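Local coordinates for protein salicylaldehyde dehydrogenase NahF (Pseudomonas putida, PDB 4JZ6) that probably oxidises salicylaldehyde to salicylate with NAD+ and water, a step of naphthalene breakdown, as a member of the aldehyde dehydrogenase family, at residues Gln154-Ile159 / Glu237-Asn242; Ala288-Ser293 / Ala319-Lys324. All blocks are in the same frame, centred on the assembly; numbering follows the deposited sequence.

Contact 1. Residues Gln154-Ile159 / Glu237-Asn242; sequences QPVGPI and EIRRIN. With SO4 (sulfate ion), chain D; EDO (1,2-ethanediol), chain H.
Val156 lays its CG2 methyl over the centre of one face of the Arg240 guanidinium, 3.7 Å from CZ, while a sulfate ion, probably from the crystallisation liquor, sits at the edge of the same group. NE of Arg240 gives that ion a bond of 2.6 Å to O4, and NH2 a longer one to O2. The guanidinium of Arg239 also turns its edge to the sulfate, NH2 standing 2.9 Å from O3, so two arginines of 237-242 converge on one anion. They reach it differently: Arg240 runs extended from CG to NE, whereas Arg239 is bent at chi2 (-71°) and chi3 (-56°), folding back toward it. The other methyl of Val156, CG1, packs 3.5 Å from CB of Arg239.

Beside this cluster the backbones are pinned by Arg239 N, which donates to Pro158 O over 2.9 Å in an almost straight bond (177°). The Pro158 ring rests on the carbonyl of Glu237, and Pro158 CG lies 3.2 Å from Glu237 O. Farther along, where strands 159-162 and 240-244 run parallel in the sheet of the Rossmann-type NAD-binding domain, as in other aldehyde dehydrogenases, CG2 of Ile159 meets ND2 of Asn242, whose hydrogen bond goes to Ser161 OG.

Glu485 forms a salt bridge with Arg239, and Lys467 N of the second subunit also binds the sulfate. The two guanidinium groups and this N-H of the partner chain would probably attract an anion to the subunit boundary, with Glu485 offsetting part of the positive charge and the apolar Val156 behind.

Contact 2. Residues Ala288-Ser293 / Ala319-Lys324; sequences AAVFGS and ARFVEK. With SO4 (sulfate ion), chain E.
Phe321 reaches from helix 311-327 to helix 282-294, the helix of the beta-alpha-beta crossover between parallel neighbouring strands 273-276 and 306-310 in the catalytic domain, as in other aldehyde dehydrogenases; helix 311-327 follows the second strand. The two short helical segments cross at -50° with their axes 10.0 Å apart, and the ring bridges much of that separation. From CB the side chain leaves with CG anti to the backbone N (chi1 -169°), which carries the ring toward 288-293. CD1 then meets Val290 CG2 at 3.7 Å, and that methyl lies at the ring edge, in its plane. CE1 comes 3.7 Å from the backbone N of Val290. Over one face of the ring stands CB of Ala289, displaced toward the rim, a CH-pi contact of 4.2 Å to the Phe321 centroid. CZ, the tip, ends near Ser293 OG. Ile382 and Phe294 also touch the Phe321 side chain.

The same CG2 of Val290 is shared with Lys324, whose CB packs against it 3.7 Å away, the two side chains crossing at about a right angle; the rest of Lys324 leads away from the contact. One residue before Phe321, the extended Arg320 reaches past Ile282 and Val286 to a sulfate ion, probably from the crystallisation liquor, at the N-terminal end of helix 282-294. Its NH1 bonds O4 at 3.2 Å, and the same guanidinium pairs with Glu316. With an alanine here the guanidinium is gone, which would probably leave Glu316 without this positive mate and the sulfate to Ile282 N, Asn283 N and Arg431.

Ser293 OG turns back within its own helix to Ala289 O, 2.8 Å away, approaching from above the carbonyl plane while Ser293 N reaches the same oxygen from the opposite face.

The two contacts lie on opposite sides of the chain's centre, about 43 Å apart between centres and about 23 Å between nearest atoms, without touching. Both segments of contact 1 come earlier in the chain than those of contact 2. Contact 1 belongs to the six-stranded sheet, where strands 159-162 and 240-244 are neighbours, whereas contact 2 joins helices 282-294 and 311-327, which come before and after strand 306-310 of the seven-stranded sheet in the chain. They share no strand or helix, yet all four segments belong to the aldehyde dehydrogenase fold. Both meet the second subunit, so widely separated parts of the chain take part in the dimer contacts.

Contact 1. Residues Gln154-Ile159 / Glu237-Asn242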
ATOM      1  N   GLN A 154      -4.410  -8.614  13.086  1.00 20.39           N
ATOM      2  CA  GLN A 154      -3.771  -8.307  14.364  1.00 17.78           C
ATOM      3  C   GLN A 154      -3.208  -6.894  14.349  1.00 17.80           C
ATOM      4  O   GLN A 154      -3.143  -6.268  13.291  1.00 27.85           O
ATOM      5  CB  GLN A 154      -2.642  -9.304  14.620  1.00 18.12           C
ATOM      6  CG  GLN A 154      -3.093 -10.746  14.716  1.00 18.46           C
ATOM      7  CD  GLN A 154      -1.916 -11.686  14.886  1.00 24.70           C
ATOM      8  OE1 GLN A 154      -1.059 -11.782  14.004  1.00 25.98           O
ATOM      9  NE2 GLN A 154      -1.850 -12.365  16.035  1.00 20.09           N
ATOM     10  N   PRO A 155      -2.808  -6.375  15.523  1.00 19.18           N
ATOM     11  CA  PRO A 155      -2.224  -5.026  15.534  1.00 18.16           C
ATOM     12  C   PRO A 155      -0.871  -4.995  14.831  1.00 23.12           C
ATOM     13  O   PRO A 155      -0.219  -6.035  14.715  1.00 24.49           O
ATOM     14  CB  PRO A 155      -2.042  -4.734  17.027  1.00 18.48           C
ATOM     15  CG  PRO A 155      -3.017  -5.631  17.716  1.00 18.40           C
ATOM     16  CD  PRO A 155      -3.064  -6.877  16.888  1.00 18.24           C
ATOM     17  N   VAL A 156      -0.452  -3.813  14.390  1.00 18.48           N
ATOM     18  CA  VAL A 156       0.803  -3.655  13.668  1.00 18.91           C
ATOM     19  C   VAL A 156       1.949  -3.260  14.596  1.00 28.49           C
ATOM     20  O   VAL A 156       3.009  -3.886  14.595  1.00 37.25           O
ATOM     21  CB  VAL A 156       0.663  -2.586  12.560  1.00 25.40           C
ATOM     22  CG1 VAL A 156       2.005  -2.294  11.917  1.00 25.31           C
ATOM     23  CG2 VAL A 156      -0.355  -3.033  11.518  1.00 18.23           C
ATOM     24  N   GLY A 157       1.726  -2.221  15.393  1.00 19.46           N
ATOM     25  CA  GLY A 157       2.770  -1.647  16.217  1.00 20.40           C
ATOM     26  C   GLY A 157       2.638  -0.140  16.198  1.00 21.72           C
ATOM     27  O   GLY A 157       1.584   0.379  15.835  1.00 23.17           O
ATOM     28  N   PRO A 158       3.698   0.576  16.601  1.00 20.83           N
ATOM     29  CA  PRO A 158       3.655   2.042  16.574  1.00 26.93           C
ATOM     30  C   PRO A 158       3.431   2.596  15.167  1.00 28.72           C
ATOM     31  O   PRO A 158       4.168   2.250  14.239  1.00 25.13           O
ATOM     32  CB  PRO A 158       5.037   2.439  17.098  1.00 21.90           C
ATOM     33  CG  PRO A 158       5.425   1.307  17.988  1.00 22.09           C
ATOM     34  CD  PRO A 158       4.890   0.074  17.305  1.00 23.18           C
ATOM     35  N   ILE A 159       2.409   3.438  15.019  1.00 29.15           N
ATOM     36  CA  ILE A 159       2.123   4.090  13.746  1.00 23.29           C
ATOM     37  C   ILE A 159       2.559   5.555  13.791  1.00 24.13           C
ATOM     38  O   ILE A 159       2.294   6.261  14.769  1.00 21.80           O
ATOM     39  CB  ILE A 159       0.621   3.999  13.388  1.00 20.37           C
ATOM     40  CG1 ILE A 159       0.333   2.766  12.530  1.00 32.59           C
ATOM     41  CG2 ILE A 159       0.189   5.191  12.561  1.00 19.55           C
ATOM     42  CD1 ILE A 159       0.815   1.467  13.092  1.00 35.21           C
ATOM     43  N   GLU A 237      11.173   1.448  15.708  1.00 26.71           N
ATOM     44  CA  GLU A 237       9.914   1.317  16.435  1.00 24.96           C
ATOM     45  C   GLU A 237       8.706   1.581  15.547  1.00 23.43           C
ATOM     46  O   GLU A 237       7.668   0.931  15.686  1.00 22.72           O
ATOM     47  CB  GLU A 237       9.882   2.265  17.638  1.00 30.30           C
ATOM     48  CG  GLU A 237      10.920   1.971  18.711  1.00 30.63           C
ATOM     49  CD  GLU A 237      12.252   2.646  18.445  1.00 36.75           C
ATOM     50  OE1 GLU A 237      12.488   3.078  17.295  1.00 39.99           O
ATOM     51  OE2 GLU A 237      13.062   2.750  19.395  1.00 41.18           O
ATOM     52  N   ILE A 238       8.844   2.545  14.640  1.00 23.54           N
ATOM     53  CA  ILE A 238       7.752   2.937  13.748  1.00 24.59           C
ATOM     54  C   ILE A 238       7.520   1.914  12.627  1.00 24.27           C
ATOM     55  O   ILE A 238       8.420   1.639  11.829  1.00 24.11           O
ATOM     56  CB  ILE A 238       8.020   4.328  13.142  1.00 23.21           C
ATOM     57  CG1 ILE A 238       7.910   5.402  14.228  1.00 23.57           C
ATOM     58  CG2 ILE A 238       7.062   4.616  12.004  1.00 24.92           C
ATOM     59  CD1 ILE A 238       6.594   5.379  14.967  1.00 22.94           C
ATOM     60  N   ARG A 239       6.318   1.352  12.568  1.00 21.59           N
ATOM     61  CA  ARG A 239       6.050   0.253  11.641  1.00 22.47           C
ATOM     62  C   ARG A 239       5.398   0.700  10.337  1.00 22.54           C
ATOM     63  O   ARG A 239       5.768   0.230   9.263  1.00 21.39           O
ATOM     64  CB  ARG A 239       5.202  -0.820  12.318  1.00 20.69           C
ATOM     65  CG  ARG A 239       5.903  -1.511  13.473  1.00 31.73           C
ATOM     66  CD  ARG A 239       7.021  -2.416  12.976  1.00 30.67           C
ATOM     67  NE  ARG A 239       6.530  -3.402  12.015  1.00 33.43           N
ATOM     68  CZ  ARG A 239       5.952  -4.553  12.350  1.00 43.11           C
ATOM     69  NH1 ARG A 239       5.788  -4.873  13.631  1.00 47.10           N
ATOM     70  NH2 ARG A 239       5.536  -5.387  11.404  1.00 44.92           N
ATOM     71  N   ARG A 240       4.415   1.593  10.433  1.00 27.24           N
ATOM     72  CA  ARG A 240       3.757   2.142   9.251  1.00 20.75           C
ATOM     73  C   ARG A 240       3.564   3.643   9.406  1.00 21.05           C
ATOM     74  O   ARG A 240       3.663   4.183  10.510  1.00 22.76           O
ATOM     75  CB  ARG A 240       2.416   1.449   8.978  1.00 22.65           C
ATOM     76  CG  ARG A 240       2.547  -0.003   8.540  1.00 19.38           C
ATOM     77  CD  ARG A 240       1.193  -0.687   8.363  1.00 18.79           C
ATOM     78  NE  ARG A 240       1.354  -2.121   8.123  1.00 21.69           N
ATOM     79  CZ  ARG A 240       0.357  -2.972   7.891  1.00 23.45           C
ATOM     80  NH1 ARG A 240      -0.901  -2.550   7.862  1.00 17.99           N
ATOM     81  NH2 ARG A 240       0.622  -4.261   7.687  1.00 24.66           N
ATOM     82  N   ILE A 241       3.306   4.315   8.290  1.00 25.85           N
ATOM     83  CA  ILE A 241       3.193   5.766   8.282  1.00 27.75           C
ATOM     84  C   ILE A 241       1.968   6.202   7.489  1.00 31.86           C
ATOM     85  O   ILE A 241       1.743   5.728   6.373  1.00 29.37           O
ATOM     86  CB  ILE A 241       4.429   6.415   7.629  1.00 21.46           C
ATOM     87  CG1 ILE A 241       5.707   5.959   8.330  1.00 22.22           C
ATOM     88  CG2 ILE A 241       4.326   7.926   7.670  1.00 21.65           C
ATOM     89  CD1 ILE A 241       6.696   5.311   7.412  1.00 22.81           C
ATOM     90  N   ASN A 242       1.168   7.089   8.076  1.00 30.66           N
ATOM     91  CA  ASN A 242       0.143   7.792   7.315  1.00 26.97           C
ATOM     92  C   ASN A 242       0.499   9.272   7.235  1.00 22.62           C
ATOM     93  O   ASN A 242       0.865   9.894   8.241  1.00 20.63           O
ATOM     94  CB  ASN A 242      -1.259   7.577   7.904  1.00 25.63           C
ATOM     95  CG  ASN A 242      -1.386   8.093   9.324  1.00 21.86           C
ATOM     96  OD1 ASN A 242      -1.945   9.161   9.562  1.00 24.84           O
ATOM     97  ND2 ASN A 242      -0.867   7.335  10.274  1.00 19.42           N
TER
HETATM   98  S   SO4 D 503       4.349  -4.058   8.123  0.80 20.82           S
HETATM   99  O1  SO4 D 503       4.472  -3.707   6.709  0.80 20.09           O
HETATM  100  O2  SO4 D 503       3.557  -5.279   8.228  0.80 19.60           O
HETATM  101  O3  SO4 D 503       5.677  -4.271   8.701  0.80 20.57           O
HETATM  102  O4  SO4 D 503       3.677  -2.971   8.833  0.80 21.23           O
HETATM  103  C1  EDO H 507       1.658  -8.845  16.166  1.00 49.11           C
HETATM  104  O1  EDO H 507       0.290  -8.644  16.543  1.00 48.69           O
HETATM  105  C2  EDO H 507       1.810 -10.158  15.401  1.00 47.88           C
HETATM  106  O2  EDO H 507       1.200 -10.058  14.107  1.00 43.16           O

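Contact 2. Residues Ala288-Ser293 / Ala319-Lys324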
ATOM      1  N   ALA A 288     -24.014  23.590  -5.140  1.00 24.94           N
ATOM      2  CA  ALA A 288     -22.919  22.680  -4.835  1.00 26.49           C
ATOM      3  C   ALA A 288     -21.592  23.356  -5.133  1.00 24.26           C
ATOM      4  O   ALA A 288     -20.618  23.188  -4.401  1.00 23.86           O
ATOM      5  CB  ALA A 288     -23.052  21.403  -5.632  1.00 23.92           C
ATOM      6  N   ALA A 289     -21.564  24.125  -6.217  1.00 24.82           N
ATOM      7  CA  ALA A 289     -20.348  24.813  -6.621  1.00 25.01           C
ATOM      8  C   ALA A 289     -19.935  25.844  -5.572  1.00 25.20           C
ATOM      9  O   ALA A 289     -18.795  25.839  -5.106  1.00 24.97           O
ATOM     10  CB  ALA A 289     -20.529  25.466  -7.985  1.00 25.69           C
ATOM     11  N   VAL A 290     -20.871  26.716  -5.198  1.00 28.29           N
ATOM     12  CA  VAL A 290     -20.614  27.745  -4.191  1.00 26.02           C
ATOM     13  C   VAL A 290     -20.095  27.139  -2.890  1.00 26.23           C
ATOM     14  O   VAL A 290     -19.123  27.627  -2.308  1.00 32.21           O
ATOM     15  CB  VAL A 290     -21.872  28.580  -3.909  1.00 26.64           C
ATOM     16  CG1 VAL A 290     -21.650  29.491  -2.719  1.00 26.95           C
ATOM     17  CG2 VAL A 290     -22.230  29.394  -5.129  1.00 27.35           C
ATOM     18  N   PHE A 291     -20.731  26.057  -2.456  1.00 24.92           N
ATOM     19  CA  PHE A 291     -20.361  25.397  -1.213  1.00 25.48           C
ATOM     20  C   PHE A 291     -18.980  24.750  -1.280  1.00 27.08           C
ATOM     21  O   PHE A 291     -18.122  25.012  -0.431  1.00 23.84           O
ATOM     22  CB  PHE A 291     -21.411  24.349  -0.843  1.00 24.04           C
ATOM     23  CG  PHE A 291     -21.019  23.483   0.319  1.00 23.47           C
ATOM     24  CD1 PHE A 291     -21.032  23.982   1.609  1.00 33.44           C
ATOM     25  CD2 PHE A 291     -20.657  22.163   0.120  1.00 22.83           C
ATOM     26  CE1 PHE A 291     -20.677  23.185   2.678  1.00 26.70           C
ATOM     27  CE2 PHE A 291     -20.304  21.359   1.182  1.00 24.52           C
ATOM     28  CZ  PHE A 291     -20.312  21.870   2.463  1.00 22.53           C
ATOM     29  N   GLY A 292     -18.779  23.900  -2.284  1.00 23.57           N
ATOM     30  CA  GLY A 292     -17.545  23.145  -2.415  1.00 23.12           C
ATOM     31  C   GLY A 292     -16.345  24.023  -2.711  1.00 26.62           C
ATOM     32  O   GLY A 292     -15.221  23.698  -2.342  1.00 23.26           O
ATOM     33  N   SER A 293     -16.586  25.149  -3.375  1.00 24.15           N
ATOM     34  CA  SER A 293     -15.500  26.040  -3.754  1.00 28.41           C
ATOM     35  C   SER A 293     -14.985  26.877  -2.590  1.00 32.94           C
ATOM     36  O   SER A 293     -13.777  27.090  -2.458  1.00 27.63           O
ATOM     37  CB  SER A 293     -15.935  26.966  -4.889  1.00 25.33           C
ATOM     38  OG  SER A 293     -16.151  26.227  -6.077  1.00 25.20           O
ATOM     39  N   ALA A 319     -22.804  32.948 -14.800  1.00 32.31           N
ATOM     40  CA  ALA A 319     -23.489  34.150 -14.334  1.00 36.94           C
ATOM     41  C   ALA A 319     -24.100  33.960 -12.943  1.00 32.46           C
ATOM     42  O   ALA A 319     -23.928  34.802 -12.062  1.00 35.38           O
ATOM     43  CB  ALA A 319     -24.548  34.588 -15.334  1.00 33.86           C
ATOM     44  N   ARG A 320     -24.806  32.850 -12.746  1.00 31.90           N
ATOM     45  CA  ARG A 320     -25.426  32.568 -11.454  1.00 33.07           C
ATOM     46  C   ARG A 320     -24.368  32.350 -10.377  1.00 30.73           C
ATOM     47  O   ARG A 320     -24.467  32.896  -9.277  1.00 32.23           O
ATOM     48  CB  ARG A 320     -26.349  31.348 -11.538  1.00 31.07           C
ATOM     49  CG  ARG A 320     -27.458  31.475 -12.566  1.00 68.47           C
ATOM     50  CD  ARG A 320     -28.596  30.518 -12.246  1.00 73.79           C
ATOM     51  NE  ARG A 320     -29.440  30.247 -13.407  1.00 79.11           N
ATOM     52  CZ  ARG A 320     -30.343  29.271 -13.460  1.00 81.35           C
ATOM     53  NH1 ARG A 320     -30.522  28.472 -12.414  1.00 79.50           N
ATOM     54  NH2 ARG A 320     -31.065  29.087 -14.558  1.00 83.66           N
ATOM     55  N   PHE A 321     -23.362  31.546 -10.710  1.00 30.14           N
ATOM     56  CA  PHE A 321     -22.242  31.260  -9.820  1.00 29.49           C
ATOM     57  C   PHE A 321     -21.608  32.565  -9.333  1.00 30.02           C
ATOM     58  O   PHE A 321     -21.335  32.732  -8.142  1.00 29.77           O
ATOM     59  CB  PHE A 321     -21.212  30.413 -10.569  1.00 30.71           C
ATOM     60  CG  PHE A 321     -20.136  29.832  -9.697  1.00 31.37           C
ATOM     61  CD1 PHE A 321     -20.330  29.671  -8.334  1.00 27.89           C
ATOM     62  CD2 PHE A 321     -18.923  29.441 -10.251  1.00 28.16           C
ATOM     63  CE1 PHE A 321     -19.328  29.133  -7.538  1.00 30.58           C
ATOM     64  CE2 PHE A 321     -17.923  28.904  -9.466  1.00 27.56           C
ATOM     65  CZ  PHE A 321     -18.122  28.750  -8.106  1.00 27.10           C
ATOM     66  N   VAL A 322     -21.393  33.494 -10.259  1.00 30.81           N
ATOM     67  CA  VAL A 322     -20.756  34.759  -9.929  1.00 31.44           C
ATOM     68  C   VAL A 322     -21.639  35.603  -9.016  1.00 31.87           C
ATOM     69  O   VAL A 322     -21.153  36.235  -8.075  1.00 32.01           O
ATOM     70  CB  VAL A 322     -20.361  35.542 -11.202  1.00 37.78           C
ATOM     71  CG1 VAL A 322     -20.173  37.031 -10.899  1.00 33.18           C
ATOM     72  CG2 VAL A 322     -19.098  34.947 -11.802  1.00 31.97           C
ATOM     73  N   GLU A 323     -22.940  35.587  -9.286  1.00 34.65           N
ATOM     74  CA  GLU A 323     -23.896  36.336  -8.484  1.00 36.00           C
ATOM     75  C   GLU A 323     -23.813  35.896  -7.024  1.00 35.97           C
ATOM     76  O   GLU A 323     -23.583  36.719  -6.136  1.00 45.40           O
ATOM     77  CB  GLU A 323     -25.311  36.146  -9.035  1.00 45.86           C
ATOM     78  CG  GLU A 323     -26.259  37.299  -8.754  1.00 56.42           C
ATOM     79  CD  GLU A 323     -26.819  37.266  -7.345  1.00 71.93           C
ATOM     80  OE1 GLU A 323     -27.141  36.158  -6.855  1.00 73.69           O
ATOM     81  OE2 GLU A 323     -26.935  38.351  -6.728  1.00 77.89           O
ATOM     82  N   LYS A 324     -23.979  34.598  -6.785  1.00 33.50           N
ATOM     83  CA  LYS A 324     -23.909  34.041  -5.434  1.00 35.52           C
ATOM     84  C   LYS A 324     -22.560  34.302  -4.758  1.00 33.46           C
ATOM     85  O   LYS A 324     -22.497  34.670  -3.581  1.00 32.04           O
ATOM     86  CB  LYS A 324     -24.167  32.534  -5.468  1.00 29.66           C
ATOM     87  CG  LYS A 324     -25.548  32.143  -5.933  1.00 29.87           C
ATOM     88  CD  LYS A 324     -26.622  32.791  -5.081  1.00 30.45           C
ATOM     89  CE  LYS A 324     -28.003  32.313  -5.501  1.00 32.10           C
ATOM     90  NZ  LYS A 324     -29.083  33.248  -5.075  1.00 34.90           N
TER
HETATM   91  S   SO4 E 504     -32.409  25.043 -13.948  0.75 41.09           S
HETATM   92  O1  SO4 E 504     -32.479  25.963 -15.082  0.75 43.09           O
HETATM   93  O2  SO4 E 504     -33.652  24.279 -13.880  0.75 38.29           O
HETATM   94  O3  SO4 E 504     -31.287  24.135 -14.159  0.75 39.77           O
HETATM   95  O4  SO4 E 504     -32.220  25.779 -12.696  0.75 31.23           O